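Long-range contacts in Aureochrome1 (Vaucheria frigida, PDB 3UE6), which senses blue light through a flavin mononucleotide held in its LOV domain, a member of the PAS fold: residues A[50-55]-A[139-144]; A[121-126]-A[146-151]. One frame throughout, in Å; residues are numbered along the deposited sequence.

Contact 1 (A[50-55]-A[139-144]); sequences ITDASL and IVNYVG. With FMN (flavin mononucleotide), chain G.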
loop_
_atom_site.group_PDB
_atom_site.type_symbol
_atom_site.label_atom_id
_atom_site.label_comp_id
_atom_site.label_asym_id
_atom_site.label_seq_id
_atom_site.Cartn_x
_atom_site.Cartn_y
_atom_site.Cartn_z
ATOM N N ILE A 50 4.500 -2.635 4.801
ATOM C CA ILE A 50 3.230 -2.256 5.405
ATOM C C ILE A 50 3.249 -2.682 6.866
ATOM O O ILE A 50 3.553 -3.833 7.176
ATOM C CB ILE A 50 2.038 -2.961 4.739
ATOM C CG1 ILE A 50 2.089 -2.822 3.217
ATOM C CG2 ILE A 50 0.730 -2.397 5.281
ATOM C CD1 ILE A 50 1.608 -1.484 2.705
ATOM N N THR A 51 2.929 -1.757 7.763
ATOM C CA THR A 51 2.832 -2.083 9.180
ATOM C C THR A 51 1.385 -2.040 9.644
ATOM O O THR A 51 0.549 -1.378 9.031
ATOM C CB THR A 51 3.668 -1.124 10.036
ATOM O OG1 THR A 51 3.088 0.185 9.986
ATOM C CG2 THR A 51 5.097 -1.072 9.528
ATOM N N ASP A 52 1.099 -2.755 10.726
ATOM C CA ASP A 52 -0.223 -2.738 11.332
ATOM C C ASP A 52 -0.181 -1.925 12.619
ATOM O O ASP A 52 0.401 -2.359 13.615
ATOM C CB ASP A 52 -0.691 -4.162 11.627
ATOM C CG ASP A 52 -2.172 -4.239 11.933
ATOM O OD1 ASP A 52 -2.726 -3.256 12.469
ATOM O OD2 ASP A 52 -2.782 -5.287 11.629
ATOM N N ALA A 53 -0.794 -0.746 12.597
ATOM C CA ALA A 53 -0.757 0.145 13.752
ATOM C C ALA A 53 -1.592 -0.361 14.932
ATOM O O ALA A 53 -1.340 0.012 16.077
ATOM C CB ALA A 53 -1.197 1.548 13.350
ATOM N N SER A 54 -2.580 -1.206 14.650
ATOM C CA SER A 54 -3.474 -1.716 15.691
ATOM C C SER A 54 -2.785 -2.785 16.527
ATOM O O SER A 54 -3.214 -3.097 17.638
ATOM C CB SER A 54 -4.750 -2.294 15.073
ATOM O OG SER A 54 -4.485 -3.503 14.379
ATOM N N LEU A 55 -1.720 -3.351 15.969
ATOM C CA LEU A 55 -0.946 -4.375 16.647
ATOM C C LEU A 55 0.161 -3.733 17.469
ATOM O O LEU A 55 0.684 -2.685 17.099
ATOM C CB LEU A 55 -0.372 -5.369 15.637
ATOM C CG LEU A 55 -1.388 -6.351 15.054
ATOM C CD1 LEU A 55 -0.741 -7.298 14.048
ATOM C CD2 LEU A 55 -2.073 -7.133 16.170
ATOM N N ILE A 139 -5.505 6.145 12.448
ATOM C CA ILE A 139 -4.412 5.543 11.696
ATOM C C ILE A 139 -4.359 4.044 11.940
ATOM O O ILE A 139 -4.126 3.592 13.061
ATOM C CB ILE A 139 -3.060 6.168 12.047
ATOM C CG1 ILE A 139 -2.948 7.548 11.401
ATOM C CG2 ILE A 139 -1.931 5.269 11.562
ATOM C CD1 ILE A 139 -1.711 8.296 11.791
ATOM N N VAL A 140 -4.582 3.278 10.880
ATOM C CA VAL A 140 -4.784 1.846 11.009
ATOM C C VAL A 140 -3.625 1.055 10.401
ATOM O O VAL A 140 -3.335 -0.067 10.819
ATOM C CB VAL A 140 -6.129 1.429 10.370
ATOM C CG1 VAL A 140 -5.918 0.929 8.950
ATOM C CG2 VAL A 140 -6.815 0.376 11.222
ATOM N N ASN A 141 -2.963 1.659 9.420
ATOM C CA ASN A 141 -1.800 1.067 8.773
ATOM C C ASN A 141 -0.781 2.136 8.433
ATOM O O ASN A 141 -1.111 3.319 8.344
ATOM C CB ASN A 141 -2.196 0.367 7.474
ATOM C CG ASN A 141 -2.894 -0.952 7.703
ATOM O OD1 ASN A 141 -4.077 -1.097 7.401
ATOM N ND2 ASN A 141 -2.159 -1.933 8.216
ATOM N N TYR A 142 0.458 1.713 8.223
ATOM C CA TYR A 142 1.488 2.605 7.718
ATOM C C TYR A 142 2.138 1.978 6.497
ATOM O O TYR A 142 2.290 0.759 6.427
ATOM C CB TYR A 142 2.550 2.869 8.787
ATOM C CG TYR A 142 2.176 3.904 9.831
ATOM C CD1 TYR A 142 2.423 5.254 9.615
ATOM C CD2 TYR A 142 1.598 3.529 11.035
ATOM C CE1 TYR A 142 2.096 6.205 10.566
ATOM C CE2 TYR A 142 1.265 4.471 11.995
ATOM C CZ TYR A 142 1.515 5.810 11.755
ATOM O OH TYR A 142 1.186 6.759 12.702
ATOM N N VAL A 143 2.508 2.809 5.532
ATOM C CA VAL A 143 3.313 2.347 4.412
ATOM C C VAL A 143 4.675 3.038 4.457
ATOM O O VAL A 143 4.757 4.264 4.506
ATOM C CB VAL A 143 2.608 2.580 3.052
ATOM C CG1 VAL A 143 2.142 4.026 2.915
ATOM C CG2 VAL A 143 3.519 2.182 1.896
ATOM N N GLY A 144 5.741 2.245 4.486
ATOM C CA GLY A 144 7.090 2.782 4.498
ATOM C C GLY A 144 7.761 2.572 3.156
ATOM O O GLY A 144 7.641 1.505 2.557
HETATM N N1 FMN G . 13.203 3.448 10.521
HETATM C C2 FMN G . 14.407 3.286 9.868
HETATM O O2 FMN G . 15.460 3.590 10.434
HETATM N N3 FMN G . 14.430 2.788 8.583
HETATM C C4 FMN G . 13.258 2.447 7.947
HETATM O O4 FMN G . 13.278 2.001 6.805
HETATM C C4A FMN G . 12.044 2.605 8.604
HETATM N N5 FMN G . 10.854 2.268 7.983
HETATM C C5A FMN G . 9.654 2.433 8.643
HETATM C C6 FMN G . 8.467 2.092 8.011
HETATM C C7 FMN G . 7.250 2.253 8.663
HETATM C C7M FMN G . 5.968 1.881 7.970
HETATM C C8 FMN G . 7.226 2.759 9.957
HETATM C C8M FMN G . 5.913 2.931 10.657
HETATM C C9 FMN G . 8.416 3.102 10.591
HETATM C C9A FMN G . 9.636 2.940 9.936
HETATM N N10 FMN G . 10.831 3.263 10.559
HETATM C C10 FMN G . 12.025 3.110 9.895
HETATM C "C1'" FMN G . 10.867 3.835 11.944
HETATM C "C2'" FMN G . 10.901 2.802 13.058
HETATM O "O2'" FMN G . 10.003 1.757 12.778
HETATM C "C3'" FMN G . 10.523 3.492 14.365
HETATM O "O3'" FMN G . 9.225 4.040 14.280
HETATM C "C4'" FMN G . 11.532 4.592 14.675
HETATM O "O4'" FMN G . 12.800 4.007 14.859
HETATM C "C5'" FMN G . 11.179 5.396 15.923
HETATM O "O5'" FMN G . 10.652 4.545 16.918
HETATM P P FMN G . 11.526 4.080 18.189
HETATM O O1P FMN G . 12.678 3.248 17.677
HETATM O O2P FMN G . 10.683 3.240 19.115
HETATM O O3P FMN G . 12.058 5.270 18.948
#
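Thr51 and Tyr142 face each other as an antiparallel hydrogen-bonded pair, Thr51 N giving its hydrogen to Tyr142 O at 2.9 Å and Tyr142 N returning one to Thr51 O. The carbonyl of Thr51 has a second donor. Asn141 ND2 reaches Thr51 O at 2.9 Å along a nearly straight bond (174°), with Thr51 O in the plane of the Asn141 amide, and the two N-H groups come from opposite faces of the carbonyl.

Tyr142 CB lies 3.7 Å from C7M of the flavin and also beside Thr51 OG1; CG has the flavin methyl C8M at 3.9 Å; CD2 and CE2 border Ala53 CB, which sits at the ring edge, 4.1 Å from CE2; and OH makes a weak hydrogen bond to Ile103 O. With OG1 placed between its backbone N and carbonyl carbon (chi1 68°), Thr51 turns CG2 to the flavin, 3.5 Å from C7M.

At the end of the strand, Asp52 OD1 accepts from Ser54 N and Ser54 OG, an Asx turn within a type I turn, while Val140 and Asn141 form a classic bulge against Leu132. On the face bearing Ile50 and Asn141 the second subunit packs, Ile50 against Ile50 of that subunit. Backbone and Asn141 amide thus pair on Thr51 O and Tyr142 O, while Thr51 CG2 and Tyr142 CB and CG offer carbon to the flavin's dimethylbenzene end, consistent with its apolar seating in LOV domains.

Contact 2 (A[121-126]-A[146-151]); sequences TTFWNL and QSKVSE. With FMN (flavin mononucleotide), chain G.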
loop_
_atom_site.group_PDB
_atom_site.type_symbol
_atom_site.label_atom_id
_atom_site.label_comp_id
_atom_site.label_asym_id
_atom_site.label_seq_id
_atom_site.Cartn_x
_atom_site.Cartn_y
_atom_site.Cartn_z
ATOM N N THR A 121 26.542 -4.142 6.598
ATOM C CA THR A 121 26.919 -3.076 5.677
ATOM C C THR A 121 25.903 -1.946 5.758
ATOM O O THR A 121 24.716 -2.184 5.985
ATOM C CB THR A 121 27.017 -3.571 4.229
ATOM O OG1 THR A 121 25.829 -4.292 3.889
ATOM C CG2 THR A 121 28.220 -4.484 4.059
ATOM N N THR A 122 26.367 -0.717 5.567
ATOM C CA THR A 122 25.492 0.436 5.707
ATOM C C THR A 122 25.159 1.095 4.378
ATOM O O THR A 122 25.848 0.904 3.376
ATOM C CB THR A 122 26.101 1.503 6.635
ATOM O OG1 THR A 122 27.240 2.096 6.002
ATOM C CG2 THR A 122 26.507 0.889 7.958
ATOM N N PHE A 123 24.090 1.881 4.391
ATOM C CA PHE A 123 23.696 2.678 3.242
ATOM C C PHE A 123 22.829 3.824 3.736
ATOM O O PHE A 123 22.147 3.693 4.752
ATOM C CB PHE A 123 22.935 1.818 2.228
ATOM C CG PHE A 123 21.553 1.422 2.674
ATOM C CD1 PHE A 123 21.367 0.377 3.564
ATOM C CD2 PHE A 123 20.439 2.087 2.190
ATOM C CE1 PHE A 123 20.093 0.011 3.971
ATOM C CE2 PHE A 123 19.166 1.726 2.590
ATOM C CZ PHE A 123 18.993 0.685 3.483
ATOM N N TRP A 124 22.861 4.954 3.037
ATOM C CA TRP A 124 21.994 6.067 3.404
ATOM C C TRP A 124 20.598 5.878 2.832
ATOM O O TRP A 124 20.434 5.583 1.647
ATOM C CB TRP A 124 22.592 7.405 2.979
ATOM C CG TRP A 124 23.685 7.826 3.880
ATOM C CD1 TRP A 124 25.010 7.525 3.753
ATOM C CD2 TRP A 124 23.570 8.597 5.073
ATOM N NE1 TRP A 124 25.730 8.074 4.785
ATOM C CE2 TRP A 124 24.855 8.744 5.623
ATOM C CE3 TRP A 124 22.492 9.199 5.743
ATOM C CZ2 TRP A 124 25.112 9.451 6.787
ATOM C CZ3 TRP A 124 22.742 9.904 6.906
ATOM C CH2 TRP A 124 24.036 10.024 7.415
ATOM N N ASN A 125 19.594 6.043 3.689
ATOM C CA ASN A 125 18.213 5.753 3.329
ATOM C C ASN A 125 17.314 6.985 3.342
ATOM O O ASN A 125 17.019 7.523 4.407
ATOM C CB ASN A 125 17.653 4.690 4.283
ATOM C CG ASN A 125 16.242 4.268 3.931
ATOM O OD1 ASN A 125 15.717 4.638 2.884
ATOM N ND2 ASN A 125 15.626 3.475 4.801
ATOM N N LEU A 126 16.897 7.441 2.159
ATOM C CA LEU A 126 15.828 8.441 2.059
ATOM C C LEU A 126 14.501 7.717 2.209
ATOM O O LEU A 126 14.023 7.047 1.293
ATOM C CB LEU A 126 15.852 9.207 0.734
ATOM C CG LEU A 126 14.720 10.238 0.564
ATOM C CD1 LEU A 126 14.566 11.104 1.813
ATOM C CD2 LEU A 126 14.913 11.114 -0.673
ATOM N N GLN A 146 11.500 2.826 1.250
ATOM C CA GLN A 146 12.943 2.983 1.394
ATOM C C GLN A 146 13.610 3.190 0.039
ATOM O O GLN A 146 13.105 2.741 -0.989
ATOM C CB GLN A 146 13.550 1.764 2.095
ATOM C CG GLN A 146 13.020 1.516 3.494
ATOM C CD GLN A 146 11.607 0.966 3.499
ATOM O OE1 GLN A 146 11.142 0.402 2.506
ATOM N NE2 GLN A 146 10.915 1.128 4.622
ATOM N N SER A 147 14.748 3.875 0.045
ATOM C CA SER A 147 15.504 4.110 -1.176
ATOM C C SER A 147 16.942 4.501 -0.864
ATOM O O SER A 147 17.189 5.489 -0.172
ATOM C CB SER A 147 14.831 5.186 -2.034
ATOM O OG SER A 147 14.822 6.440 -1.374
ATOM N N LYS A 148 17.880 3.706 -1.367
ATOM C CA LYS A 148 19.304 3.987 -1.232
ATOM C C LYS A 148 19.639 5.248 -2.026
ATOM O O LYS A 148 19.106 5.461 -3.121
ATOM C CB LYS A 148 20.113 2.799 -1.758
ATOM C CG LYS A 148 21.625 2.925 -1.637
ATOM C CD LYS A 148 22.311 2.115 -2.728
ATOM C CE LYS A 148 21.661 0.746 -2.896
ATOM N NZ LYS A 148 22.144 0.027 -4.109
ATOM N N VAL A 149 20.500 6.093 -1.468
ATOM C CA VAL A 149 20.916 7.314 -2.151
ATOM C C VAL A 149 22.434 7.464 -2.134
ATOM O O VAL A 149 23.120 6.874 -1.297
ATOM C CB VAL A 149 20.268 8.580 -1.531
ATOM C CG1 VAL A 149 18.758 8.572 -1.742
ATOM C CG2 VAL A 149 20.608 8.689 -0.057
ATOM N N SER A 150 22.950 8.252 -3.069
ATOM C CA SER A 150 24.382 8.491 -3.168
ATOM C C SER A 150 24.892 9.341 -2.006
ATOM O O SER A 150 24.130 10.068 -1.371
ATOM C CB SER A 150 24.714 9.173 -4.495
ATOM O OG SER A 150 24.106 10.446 -4.578
ATOM N N GLU A 151 26.189 9.233 -1.736
ATOM C CA GLU A 151 26.840 10.018 -0.699
ATOM C C GLU A 151 26.523 11.494 -0.913
ATOM O O GLU A 151 26.255 12.229 0.035
ATOM C CB GLU A 151 28.357 9.793 -0.757
ATOM C CG GLU A 151 29.094 9.995 0.563
ATOM C CD GLU A 151 29.072 8.756 1.440
ATOM O OE1 GLU A 151 28.497 7.735 1.011
ATOM O OE2 GLU A 151 29.631 8.802 2.556
HETATM N N1 FMN G . 13.203 3.448 10.521
HETATM C C2 FMN G . 14.407 3.286 9.868
HETATM O O2 FMN G . 15.460 3.590 10.434
HETATM N N3 FMN G . 14.430 2.788 8.583
HETATM C C4 FMN G . 13.258 2.447 7.947
HETATM O O4 FMN G . 13.278 2.001 6.805
HETATM C C4A FMN G . 12.044 2.605 8.604
HETATM N N5 FMN G . 10.854 2.268 7.983
HETATM C C5A FMN G . 9.654 2.433 8.643
HETATM C C6 FMN G . 8.467 2.092 8.011
HETATM C C7 FMN G . 7.250 2.253 8.663
HETATM C C7M FMN G . 5.968 1.881 7.970
HETATM C C8 FMN G . 7.226 2.759 9.957
HETATM C C8M FMN G . 5.913 2.931 10.657
HETATM C C9 FMN G . 8.416 3.102 10.591
HETATM C C9A FMN G . 9.636 2.940 9.936
HETATM N N10 FMN G . 10.831 3.263 10.559
HETATM C C10 FMN G . 12.025 3.110 9.895
HETATM C "C1'" FMN G . 10.867 3.835 11.944
HETATM C "C2'" FMN G . 10.901 2.802 13.058
HETATM O "O2'" FMN G . 10.003 1.757 12.778
HETATM C "C3'" FMN G . 10.523 3.492 14.365
HETATM O "O3'" FMN G . 9.225 4.040 14.280
HETATM C "C4'" FMN G . 11.532 4.592 14.675
HETATM O "O4'" FMN G . 12.800 4.007 14.859
HETATM C "C5'" FMN G . 11.179 5.396 15.923
HETATM O "O5'" FMN G . 10.652 4.545 16.918
HETATM P P FMN G . 11.526 4.080 18.189
HETATM O O1P FMN G . 12.678 3.248 17.677
HETATM O O2P FMN G . 10.683 3.240 19.115
HETATM O O3P FMN G . 12.058 5.270 18.948
HETATM O O HOH W 1 24.379 4.565 0.504
#
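Asn125 holds CG anti to the backbone N (chi1 -177°), and Gln146, bent at chi2 (73°), folds its chain across it, so that Asn125 ND2 rests 3.5 Å from Gln146 CG with the two amide planes 48° apart. Asn125 OD1 accepts from Ser147 N at 3.1 Å, nearly straight, while ND2 binds Asn115 OD1 and lies 3.4 Å from FMN O4. Gln146 NE2 gives that same O4 a weak hydrogen bond at 3.3 Å. A glutamine reaching O4 and N5 from just past the last strand is a hallmark of LOV domains, in which it is thought to respond to flavin photochemistry. Replacing Asn125 by an alanine would probably leave Ser147 N without its acceptor, Asn115 OD1 with the flavin but one donor fewer, and Gln146 CG without its amide neighbour. Ser147 OG donates to Leu126 O at 2.8 Å, in the carbonyl plane and on a lone pair. Leu126 N binds Ser147 O and Val149 N binds Trp124 O, and a water joins Trp124 N to Val149 O. Val149 CG2 meets Trp124 CB at 3.8 Å and CG1 meets Leu126 CB; Val149 and Leu126 also pack on helix 151-161, at Ala154 and Leu157.

In the fold
From the N terminus the chain passes through helix 36-43 into strand 48-52, whose end opens contact 1. Strand 60-63, the helices and strand 109-116 follow before strand 122-133 begins with the first half of contact 2. The chain turns back into strand 139-145, closing the long loop of contact 1, and segment 146-151 then closes the shorter one of contact 2, so the loops cross. Contact 1 joins strands 48-52 and 139-145, first and last along the chain but neighbours in the sheet; contact 2 fastens the exit toward helix 151-161 onto strand 122-133. Their centres lie about 23 Å apart, and both touch the flavin, contact 1 at its dimethylbenzene end and contact 2 at O4.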